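Local structure of FAD dependent oxidoreductase domain-containing protein (Deinococcus radiodurans R1, 3C4N) at residues L135-A141 and L157-V162; G251-F257 and P346-L352; P258-S264 and Q281-L287. The protein is of unknown function but binds ADP and is probably an FAD-dependent oxidoreductase of the ETF-QO/FixC family. All blocks are in the same frame, centred on the assembly; numbering follows the deposited sequence.

Contact 1. Residues L135-A141 and L157-V162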
loop_
_atom_site.group_PDB
_atom_site.type_symbol
_atom_site.label_atom_id
_atom_site.label_comp_id
_atom_site.label_asym_id
_atom_site.label_seq_id
_atom_site.Cartn_x
_atom_site.Cartn_y
_atom_site.Cartn_z
ATOM N N LEU A 135 -7.824 29.077 -37.536
ATOM C CA LEU A 135 -8.288 27.699 -37.646
ATOM C C LEU A 135 -7.453 26.930 -38.662
ATOM O O LEU A 135 -6.472 27.446 -39.193
ATOM C CB LEU A 135 -9.752 27.675 -38.080
ATOM C CG LEU A 135 -10.704 28.476 -37.192
ATOM C CD1 LEU A 135 -12.061 28.622 -37.875
ATOM C CD2 LEU A 135 -10.834 27.780 -35.847
ATOM N N THR A 136 -7.859 25.698 -38.942
ATOM C CA THR A 136 -7.138 24.870 -39.888
ATOM C C THR A 136 -8.109 23.925 -40.583
ATOM O O THR A 136 -8.944 23.285 -39.940
ATOM C CB THR A 136 -6.036 24.045 -39.169
ATOM O OG1 THR A 136 -5.169 24.930 -38.446
ATOM C CG2 THR A 136 -5.210 23.251 -40.177
ATOM N N PRO A 137 -8.024 23.840 -41.921
ATOM C CA PRO A 137 -8.908 22.961 -42.689
ATOM C C PRO A 137 -8.671 21.508 -42.307
ATOM O O PRO A 137 -7.558 20.993 -42.436
ATOM C CB PRO A 137 -8.518 23.258 -44.134
ATOM C CG PRO A 137 -7.059 23.584 -44.019
ATOM C CD PRO A 137 -7.045 24.495 -42.807
ATOM N N THR A 138 -9.727 20.861 -41.828
ATOM C CA THR A 138 -9.678 19.465 -41.409
ATOM C C THR A 138 -8.956 18.601 -42.433
ATOM O O THR A 138 -8.231 17.675 -42.075
ATOM C CB THR A 138 -11.093 18.907 -41.221
ATOM O OG1 THR A 138 -11.909 19.886 -40.564
ATOM C CG2 THR A 138 -11.056 17.650 -40.380
ATOM N N LEU A 139 -9.165 18.908 -43.709
ATOM C CA LEU A 139 -8.538 18.156 -44.789
ATOM C C LEU A 139 -7.019 18.112 -44.652
ATOM O O LEU A 139 -6.388 17.085 -44.907
ATOM C CB LEU A 139 -8.927 18.763 -46.141
ATOM C CG LEU A 139 -10.143 18.176 -46.859
ATOM C CD1 LEU A 139 -11.306 18.004 -45.895
ATOM C CD2 LEU A 139 -10.523 19.088 -48.011
ATOM N N ASP A 140 -6.438 19.234 -44.245
ATOM C CA ASP A 140 -4.993 19.345 -44.079
ATOM C C ASP A 140 -4.546 18.834 -42.717
ATOM O O ASP A 140 -3.475 18.241 -42.592
ATOM C CB ASP A 140 -4.570 20.805 -44.258
ATOM C CG ASP A 140 -4.804 21.312 -45.670
ATOM O OD1 ASP A 140 -4.976 22.538 -45.848
ATOM O OD2 ASP A 140 -4.809 20.483 -46.606
ATOM N N ALA A 141 -5.375 19.072 -41.703
ATOM C CA ALA A 141 -5.091 18.641 -40.330
ATOM C C ALA A 141 -4.970 17.120 -40.241
ATOM O O ALA A 141 -4.105 16.592 -39.541
ATOM C CB ALA A 141 -6.191 19.132 -39.398
ATOM N N LEU A 157 -17.769 19.244 -41.157
ATOM C CA LEU A 157 -16.735 19.633 -40.199
ATOM C C LEU A 157 -15.477 19.969 -40.994
ATOM O O LEU A 157 -14.439 19.322 -40.840
ATOM C CB LEU A 157 -16.432 18.487 -39.225
ATOM C CG LEU A 157 -17.474 18.127 -38.160
ATOM C CD1 LEU A 157 -17.059 16.848 -37.444
ATOM C CD2 LEU A 157 -17.615 19.276 -37.167
ATOM N N PRO A 158 -15.554 20.993 -41.853
ATOM C CA PRO A 158 -14.451 21.444 -42.701
ATOM C C PRO A 158 -13.223 21.997 -41.978
ATOM O O PRO A 158 -12.088 21.700 -42.354
ATOM C CB PRO A 158 -15.118 22.494 -43.585
ATOM C CG PRO A 158 -16.105 23.109 -42.663
ATOM C CD PRO A 158 -16.709 21.900 -41.975
ATOM N N VAL A 159 -13.453 22.800 -40.942
ATOM C CA VAL A 159 -12.361 23.416 -40.199
ATOM C C VAL A 159 -12.220 22.939 -38.747
ATOM O O VAL A 159 -13.123 22.311 -38.191
ATOM C CB VAL A 159 -12.514 24.951 -40.193
ATOM C CG1 VAL A 159 -12.571 25.479 -41.635
ATOM C CG2 VAL A 159 -13.777 25.342 -39.423
ATOM N N ALA A 160 -11.081 23.258 -38.137
ATOM C CA ALA A 160 -10.822 22.873 -36.757
ATOM C C ALA A 160 -9.810 23.795 -36.077
ATOM O O ALA A 160 -9.105 24.568 -36.729
ATOM C CB ALA A 160 -10.317 21.432 -36.707
ATOM N N ARG A 161 -9.753 23.704 -34.752
ATOM C CA ARG A 161 -8.816 24.483 -33.953
ATOM C C ARG A 161 -7.801 23.452 -33.451
ATOM O O ARG A 161 -8.098 22.665 -32.552
ATOM C CB ARG A 161 -9.555 25.141 -32.781
ATOM C CG ARG A 161 -8.667 25.814 -31.727
ATOM C CD ARG A 161 -8.647 27.333 -31.864
ATOM N NE ARG A 161 -9.989 27.878 -32.053
ATOM C CZ ARG A 161 -11.014 27.674 -31.229
ATOM N NH1 ARG A 161 -10.859 26.936 -30.138
ATOM N NH2 ARG A 161 -12.206 28.184 -31.515
ATOM N N VAL A 162 -6.619 23.441 -34.056
ATOM C CA VAL A 162 -5.574 22.493 -33.682
ATOM C C VAL A 162 -4.734 22.925 -32.481
ATOM O O VAL A 162 -4.422 24.105 -32.328
ATOM C CB VAL A 162 -4.582 22.264 -34.841
ATOM C CG1 VAL A 162 -3.577 21.190 -34.453
ATOM C CG2 VAL A 162 -5.326 21.881 -36.111
#
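Thr-136 and Ala-160 form the one hydrogen-bonded antiparallel pair between residues 135-141 and 157-162, and the contact shows how a very short strand can be fixed by its backbone. Thr-136 N donates to Ala-160 O at 2.8 Å, in the plane of that carbonyl, and Ala-160 N returns a bond to Thr-136 O at 2.8 Å. Pro-137 and Val-159 form the next, non-hydrogen-bonded pair; beyond it Thr-138 N donates to Pro-158 O at 2.6 Å. The hydroxyl of Thr-138 also comes near the carbonyls of Leu-157 and Pro-158, but its modelled position is doubtful.

Weaker polar contacts fill in between these bonds. The CA-H groups of Val-159 and Pro-137 point at Thr-136 O and Pro-158 O respectively.

Side-chain packing is sparse and lies on both sides of the sheet. Leu-135 splits its two methyls: CD1 meets Val-159 CG2 at 4.0 Å, while CD2 covers a polar atom, lying 3.9 Å from Arg-161 NE, a buried nitrogen with no polar partner in the model. CG2 of Val-159 stands between the backbone N and the carbonyl carbon (chi1 -57° for CG1), which brings this branch to the leucine. On the face of Thr-136, Val-162 CG2 packs against Thr-136 CB at 3.8 Å and, more loosely, against Ala-141 CB.

Strand 159-163 is paired on its other edge with strand 118-127, whose Leu-124 and Leu-126 touch Val-162 and Thr-138. The arrangement is that of a two-residue strand at the edge of a mixed beta sheet, passing directly into a short helix, with Pro-137 as N-cap.

Contact 2. Residues G251-F257 and P346-L352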
loop_
_atom_site.group_PDB
_atom_site.type_symbol
_atom_site.label_atom_id
_atom_site.label_comp_id
_atom_site.label_asym_id
_atom_site.label_seq_id
_atom_site.Cartn_x
_atom_site.Cartn_y
_atom_site.Cartn_z
ATOM N N GLY A 251 -21.194 20.177 -7.017
ATOM C CA GLY A 251 -22.095 19.179 -7.539
ATOM C C GLY A 251 -21.359 17.987 -8.095
ATOM O O GLY A 251 -20.132 17.913 -8.045
ATOM N N ARG A 252 -22.119 17.051 -8.642
ATOM C CA ARG A 252 -21.539 15.848 -9.199
ATOM C C ARG A 252 -22.250 15.428 -10.473
ATOM O O ARG A 252 -23.450 15.645 -10.625
ATOM C CB ARG A 252 -21.600 14.727 -8.154
ATOM C CG ARG A 252 -22.964 14.553 -7.492
ATOM C CD ARG A 252 -22.854 13.821 -6.149
ATOM N NE ARG A 252 -22.679 12.371 -6.268
ATOM C CZ ARG A 252 -23.662 11.516 -6.535
ATOM N NH1 ARG A 252 -24.899 11.956 -6.721
ATOM N NH2 ARG A 252 -23.413 10.216 -6.593
ATOM N N ALA A 253 -21.504 14.845 -11.402
ATOM C CA ALA A 253 -22.096 14.384 -12.643
ATOM C C ALA A 253 -21.588 12.983 -12.968
ATOM O O ALA A 253 -20.419 12.660 -12.745
ATOM C CB ALA A 253 -21.763 15.341 -13.776
ATOM N N TYR A 254 -22.483 12.140 -13.470
ATOM C CA TYR A 254 -22.099 10.795 -13.848
ATOM C C TYR A 254 -21.837 10.797 -15.331
ATOM O O TYR A 254 -22.707 11.135 -16.139
ATOM C CB TYR A 254 -23.191 9.787 -13.554
ATOM C CG TYR A 254 -22.784 8.368 -13.870
ATOM C CD1 TYR A 254 -21.782 7.731 -13.143
ATOM C CD2 TYR A 254 -23.438 7.641 -14.856
ATOM C CE1 TYR A 254 -21.452 6.401 -13.384
ATOM C CE2 TYR A 254 -23.116 6.313 -15.102
ATOM C CZ TYR A 254 -22.132 5.698 -14.363
ATOM O OH TYR A 254 -21.878 4.365 -14.558
ATOM N N ARG A 255 -20.624 10.399 -15.684
ATOM C CA ARG A 255 -20.208 10.369 -17.069
ATOM C C ARG A 255 -19.763 8.972 -17.443
ATOM O O ARG A 255 -19.022 8.322 -16.710
ATOM C CB ARG A 255 -19.072 11.356 -17.271
ATOM C CG ARG A 255 -18.493 11.373 -18.657
ATOM C CD ARG A 255 -17.191 12.150 -18.632
ATOM N NE ARG A 255 -17.280 13.402 -19.363
ATOM C CZ ARG A 255 -16.380 14.373 -19.279
ATOM N NH1 ARG A 255 -15.327 14.234 -18.485
ATOM N NH2 ARG A 255 -16.530 15.472 -20.005
ATOM N N GLN A 256 -20.227 8.525 -18.600
ATOM C CA GLN A 256 -19.898 7.206 -19.100
ATOM C C GLN A 256 -18.795 7.336 -20.145
ATOM O O GLN A 256 -18.636 8.393 -20.751
ATOM C CB GLN A 256 -21.148 6.579 -19.718
ATOM C CG GLN A 256 -22.345 6.578 -18.783
ATOM C CD GLN A 256 -23.587 5.996 -19.427
ATOM O OE1 GLN A 256 -24.157 6.578 -20.361
ATOM N NE2 GLN A 256 -24.015 4.837 -18.932
ATOM N N PHE A 257 -18.030 6.268 -20.354
ATOM C CA PHE A 257 -16.951 6.308 -21.332
ATOM C C PHE A 257 -17.015 5.141 -22.314
ATOM O O PHE A 257 -16.068 4.347 -22.422
ATOM C CB PHE A 257 -15.590 6.311 -20.626
ATOM C CG PHE A 257 -15.453 7.378 -19.574
ATOM C CD1 PHE A 257 -16.012 7.205 -18.310
ATOM C CD2 PHE A 257 -14.744 8.547 -19.835
ATOM C CE1 PHE A 257 -15.862 8.176 -17.319
ATOM C CE2 PHE A 257 -14.587 9.526 -18.854
ATOM C CZ PHE A 257 -15.146 9.339 -17.591
ATOM N N PRO A 346 -18.736 1.405 -18.972
ATOM C CA PRO A 346 -17.772 2.038 -18.062
ATOM C C PRO A 346 -18.253 3.439 -17.662
ATOM O O PRO A 346 -18.499 4.282 -18.524
ATOM C CB PRO A 346 -16.493 2.090 -18.901
ATOM C CG PRO A 346 -16.618 0.899 -19.778
ATOM C CD PRO A 346 -18.065 0.962 -20.207
ATOM N N GLY A 347 -18.379 3.684 -16.359
ATOM C CA GLY A 347 -18.852 4.976 -15.891
ATOM C C GLY A 347 -18.295 5.344 -14.530
ATOM O O GLY A 347 -17.838 4.474 -13.793
ATOM N N ALA A 348 -18.333 6.632 -14.192
ATOM C CA ALA A 348 -17.814 7.111 -12.914
ATOM C C ALA A 348 -18.410 8.456 -12.542
ATOM O O ALA A 348 -18.912 9.182 -13.399
ATOM C CB ALA A 348 -16.297 7.230 -12.978
ATOM N N TRP A 349 -18.353 8.789 -11.260
ATOM C CA TRP A 349 -18.871 10.076 -10.814
ATOM C C TRP A 349 -17.737 11.092 -10.702
ATOM O O TRP A 349 -16.718 10.830 -10.059
ATOM C CB TRP A 349 -19.572 9.947 -9.455
ATOM C CG TRP A 349 -20.897 9.261 -9.509
ATOM C CD1 TRP A 349 -21.145 7.924 -9.343
ATOM C CD2 TRP A 349 -22.167 9.881 -9.726
ATOM N NE1 TRP A 349 -22.493 7.680 -9.438
ATOM C CE2 TRP A 349 -23.144 8.863 -9.673
ATOM C CE3 TRP A 349 -22.575 11.200 -9.959
ATOM C CZ2 TRP A 349 -24.511 9.125 -9.844
ATOM C CZ3 TRP A 349 -23.938 11.463 -10.130
ATOM C CH2 TRP A 349 -24.887 10.430 -10.071
ATOM N N LEU A 350 -17.911 12.242 -11.341
ATOM C CA LEU A 350 -16.906 13.293 -11.282
ATOM C C LEU A 350 -17.463 14.485 -10.540
ATOM O O LEU A 350 -18.637 14.834 -10.693
ATOM C CB LEU A 350 -16.464 13.744 -12.677
ATOM C CG LEU A 350 -15.486 12.835 -13.445
ATOM C CD1 LEU A 350 -16.234 11.624 -13.996
ATOM C CD2 LEU A 350 -14.865 13.628 -14.594
ATOM N N ALA A 351 -16.625 15.096 -9.711
ATOM C CA ALA A 351 -17.049 16.265 -8.971
ATOM C C ALA A 351 -17.120 17.428 -9.936
ATOM O O ALA A 351 -16.381 17.490 -10.919
ATOM C CB ALA A 351 -16.067 16.585 -7.846
ATOM N N LEU A 352 -18.044 18.329 -9.642
ATOM C CA LEU A 352 -18.261 19.534 -10.406
ATOM C C LEU A 352 -18.108 20.659 -9.390
ATOM O O LEU A 352 -18.982 20.879 -8.548
ATOM C CB LEU A 352 -19.662 19.529 -11.008
ATOM C CG LEU A 352 -19.674 19.305 -12.516
ATOM C CD1 LEU A 352 -18.867 18.066 -12.866
ATOM C CD2 LEU A 352 -21.100 19.181 -13.007
HETATM O O HOH W 1 -20.014 2.945 -12.064
#
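Trp-349 is held between two side chains of the facing strand, a cross-strand aromatic covered on both faces. Over one face lies the guanidinium of Arg-252 (planes at 14°), with CZ 3.6 Å from the centroid of the Trp-349 six-membered ring: a cation-pi stack. CG of Arg-252 takes the position between backbone N and carbonyl carbon (chi1 49°), and a bend at chi3 lays the group flat. Against the opposite face Tyr-254 sets its CB, a CH-pi contact 3.7 Å from the centroid of the same six-membered ring. The phenol, oblique to the indole at 47°, reaches over the backbone of Ala-348 until its OH lies 3.4 Å from Gly-347 CA; a side chain on that glycine would collide with it. An alanine in place of Trp-349 would probably leave the Arg-252 guanidinium without its stacking surface and free to swing, and uncover Tyr-254 CB.

On the other face of the sheet, Leu-352 CD2 touches Ala-253 CB at 4.0 Å, while Phe-257 turns its ring edge toward Leu-350 CD1. Paired backbone bonds at Gly-251, Ala-253 and Arg-255 join the strands, and Phe-257 N adds one to Pro-346 O.

Leu-81 of helix 78-81 packs on Phe-257 and Ala-348, and the side chain of Ala-351 is about 6 Å from the bound ADP at nearest atoms. Strand 251-260 pairs here with strand 347-352 and, farther along, with strand 284-288.

Contact 3. Residues P258-S264 and Q281-L287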
loop_
_atom_site.group_PDB
_atom_site.type_symbol
_atom_site.label_atom_id
_atom_site.label_comp_id
_atom_site.label_asym_id
_atom_site.label_seq_id
_atom_site.Cartn_x
_atom_site.Cartn_y
_atom_site.Cartn_z
ATOM N N PRO A 258 -18.128 5.020 -23.054
ATOM C CA PRO A 258 -18.240 3.917 -24.016
ATOM C C PRO A 258 -17.086 3.899 -25.017
ATOM O O PRO A 258 -16.561 4.948 -25.397
ATOM C CB PRO A 258 -19.601 4.163 -24.670
ATOM C CG PRO A 258 -19.800 5.638 -24.531
ATOM C CD PRO A 258 -19.280 5.932 -23.150
ATOM N N ARG A 259 -16.698 2.698 -25.437
ATOM C CA ARG A 259 -15.597 2.528 -26.379
ATOM C C ARG A 259 -16.018 2.418 -27.844
ATOM O O ARG A 259 -17.037 1.807 -28.166
ATOM C CB ARG A 259 -14.765 1.300 -26.012
ATOM C CG ARG A 259 -13.674 1.048 -27.026
ATOM C CD ARG A 259 -12.531 0.247 -26.471
ATOM N NE ARG A 259 -11.816 -0.336 -27.565
ATOM C CZ ARG A 259 -10.561 -0.248 -27.995
ATOM N NH1 ARG A 259 -9.581 0.467 -27.454
ATOM N NH2 ARG A 259 -10.331 -0.953 -29.080
ATOM N N LEU A 260 -15.214 3.012 -28.721
ATOM C CA LEU A 260 -15.466 2.991 -30.153
ATOM C C LEU A 260 -14.386 2.162 -30.837
ATOM O O LEU A 260 -13.255 2.619 -31.013
ATOM C CB LEU A 260 -15.446 4.407 -30.718
ATOM C CG LEU A 260 -15.797 4.514 -32.206
ATOM C CD1 LEU A 260 -17.300 4.339 -32.406
ATOM C CD2 LEU A 260 -15.352 5.868 -32.723
ATOM N N ASP A 261 -14.739 0.944 -31.234
ATOM C CA ASP A 261 -13.782 0.057 -31.867
ATOM C C ASP A 261 -13.532 0.341 -33.337
ATOM O O ASP A 261 -14.018 -0.374 -34.207
ATOM C CB ASP A 261 -14.227 -1.393 -31.687
ATOM C CG ASP A 261 -14.198 -1.830 -30.237
ATOM O OD1 ASP A 261 -13.103 -1.875 -29.646
ATOM O OD2 ASP A 261 -15.271 -2.125 -29.682
ATOM N N LEU A 262 -12.780 1.398 -33.608
ATOM C CA LEU A 262 -12.430 1.754 -34.974
ATOM C C LEU A 262 -10.938 2.066 -35.008
ATOM O O LEU A 262 -10.400 2.654 -34.068
ATOM C CB LEU A 262 -13.252 2.950 -35.448
ATOM C CG LEU A 262 -14.708 2.609 -35.775
ATOM C CD1 LEU A 262 -15.482 3.866 -36.070
ATOM C CD2 LEU A 262 -14.751 1.672 -36.969
ATOM N N LEU A 263 -10.281 1.649 -36.088
ATOM C CA LEU A 263 -8.845 1.833 -36.269
ATOM C C LEU A 263 -8.271 3.076 -35.611
ATOM O O LEU A 263 -8.729 4.186 -35.856
ATOM C CB LEU A 263 -8.491 1.861 -37.756
ATOM C CG LEU A 263 -6.990 1.874 -38.069
ATOM C CD1 LEU A 263 -6.350 0.623 -37.479
ATOM C CD2 LEU A 263 -6.764 1.904 -39.593
ATOM N N SER A 264 -7.260 2.882 -34.776
ATOM C CA SER A 264 -6.618 3.999 -34.112
ATOM C C SER A 264 -5.119 3.772 -34.042
ATOM O O SER A 264 -4.654 2.631 -34.034
ATOM C CB SER A 264 -7.174 4.173 -32.706
ATOM O OG SER A 264 -6.401 5.114 -31.989
ATOM N N GLN A 281 -7.082 5.164 -28.053
ATOM C CA GLN A 281 -6.478 4.355 -27.006
ATOM C C GLN A 281 -6.680 2.862 -27.257
ATOM O O GLN A 281 -7.750 2.440 -27.700
ATOM C CB GLN A 281 -7.086 4.733 -25.656
ATOM C CG GLN A 281 -6.424 4.072 -24.477
ATOM C CD GLN A 281 -7.157 4.339 -23.172
ATOM O OE1 GLN A 281 -7.228 5.486 -22.686
ATOM N NE2 GLN A 281 -7.717 3.273 -22.594
ATOM N N ASN A 282 -5.652 2.061 -26.983
ATOM C CA ASN A 282 -5.748 0.619 -27.189
ATOM C C ASN A 282 -6.204 0.256 -28.602
ATOM O O ASN A 282 -7.018 -0.649 -28.782
ATOM C CB ASN A 282 -6.720 0.011 -26.179
ATOM C CG ASN A 282 -6.013 -0.779 -25.103
ATOM O OD1 ASN A 282 -5.094 -0.274 -24.446
ATOM N ND2 ASN A 282 -6.437 -2.026 -24.909
ATOM N N GLY A 283 -5.686 0.970 -29.598
ATOM C CA GLY A 283 -6.044 0.690 -30.977
ATOM C C GLY A 283 -7.431 1.152 -31.368
ATOM O O GLY A 283 -7.856 0.957 -32.504
ATOM N N GLY A 284 -8.140 1.765 -30.431
ATOM C CA GLY A 284 -9.473 2.248 -30.723
ATOM C C GLY A 284 -9.647 3.667 -30.220
ATOM O O GLY A 284 -8.695 4.444 -30.181
ATOM N N TYR A 285 -10.866 4.010 -29.829
ATOM C CA TYR A 285 -11.157 5.343 -29.323
ATOM C C TYR A 285 -12.064 5.199 -28.121
ATOM O O TYR A 285 -12.907 4.305 -28.067
ATOM C CB TYR A 285 -11.870 6.197 -30.383
ATOM C CG TYR A 285 -11.081 6.419 -31.657
ATOM C CD1 TYR A 285 -10.267 7.538 -31.817
ATOM C CD2 TYR A 285 -11.128 5.491 -32.696
ATOM C CE1 TYR A 285 -9.517 7.726 -32.982
ATOM C CE2 TYR A 285 -10.379 5.667 -33.864
ATOM C CZ TYR A 285 -9.575 6.786 -33.999
ATOM O OH TYR A 285 -8.821 6.954 -35.138
ATOM N N THR A 286 -11.869 6.072 -27.145
ATOM C CA THR A 286 -12.695 6.078 -25.956
ATOM C C THR A 286 -13.539 7.326 -26.114
ATOM O O THR A 286 -13.007 8.407 -26.351
ATOM C CB THR A 286 -11.849 6.179 -24.690
ATOM O OG1 THR A 286 -11.099 4.971 -24.528
ATOM C CG2 THR A 286 -12.734 6.377 -23.472
ATOM N N LEU A 287 -14.853 7.180 -26.000
ATOM C CA LEU A 287 -15.754 8.313 -26.164
ATOM C C LEU A 287 -15.937 9.040 -24.827
ATOM O O LEU A 287 -16.348 8.433 -23.843
ATOM C CB LEU A 287 -17.092 7.800 -26.733
ATOM C CG LEU A 287 -18.129 8.780 -27.269
ATOM C CD1 LEU A 287 -19.077 8.099 -28.244
ATOM C CD2 LEU A 287 -18.883 9.357 -26.091
HETATM O O HOH W 2 -4.518 3.995 -29.976
#
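Tyr-285 reaches across from strand 284-288 to the loop that follows Leu-260, and its side chain illustrates how one aromatic can serve apolar and polar partners in turn. CB packs on Leu-260 CB at 4.0 Å, beside the hydrogen-bonded pair in which Leu-260 N donates to Tyr-285 O at 2.7 Å and Tyr-285 N to Leu-260 O. With CG anti to its own carbonyl carbon (chi1 -61°), the ring is directed along the loop. CD2 and CE2 pass the carbonyl of Leu-262, CE2 coming within 3.0 Å of Leu-262 O, so that the ring presents its edge to a row of backbone oxygens. Over one face sits Ser-264 CB, a CH-pi contact 4.0 Å from the centroid of the Tyr-285 ring. At the tip, OH donates to Leu-263 O at 2.9 Å, in the plane of that carbonyl.

Arg-259 works on the other side of the sheet. Its chain is extended from CG to NE and lays one guanidinium face over Gly-284 CA, where a side chain would clash with NH2. NE and NH2 both grip Asp-261 OD1, NE at 2.9 Å in a salt bridge; NH1 and NH2 make weak bonds to Asn-282 O in the type I' turn from Gln-281 to Gly-284. Farther down the strands, Leu-287 N bonds to Pro-258 O, and Pro-258 CG packs on Leu-287 CB at 4.1 Å.

Backbone carbonyls therefore do much of the accepting here. The tyrosine hydroxyl bonds the loop at Leu-263 O, while Arg-259 links the turn, by weak bonds, to Asp-261, whose carboxylate also lies close to that of Glu-337; if both are charged, Arg-259 would probably offset part of the repulsion.

All three contacts belong to one mixed sheet, and show how antiparallel pairing can be finished differently. Contacts 2 and 3 share strand 251-260 and touch where Phe-257 CB meets Thr-286 and Leu-287; contact 3 is nested within the chain loop that contact 2 closes. Contact 1, about 21 Å from contact 3 and 30 Å from contact 2 between centres, lies in the same sheet with strands 136-137 and 159-163. None is wholly buried: contact 2 lies nearest the middle of the chain and the ADP, contact 1 farthest out. The chemistry follows: a cation-pi stack and a CH-pi contact on one tryptophan in contact 2, mixed aromatic and turn-binding polar contacts in contact 3, mainly backbone pairing in contact 1.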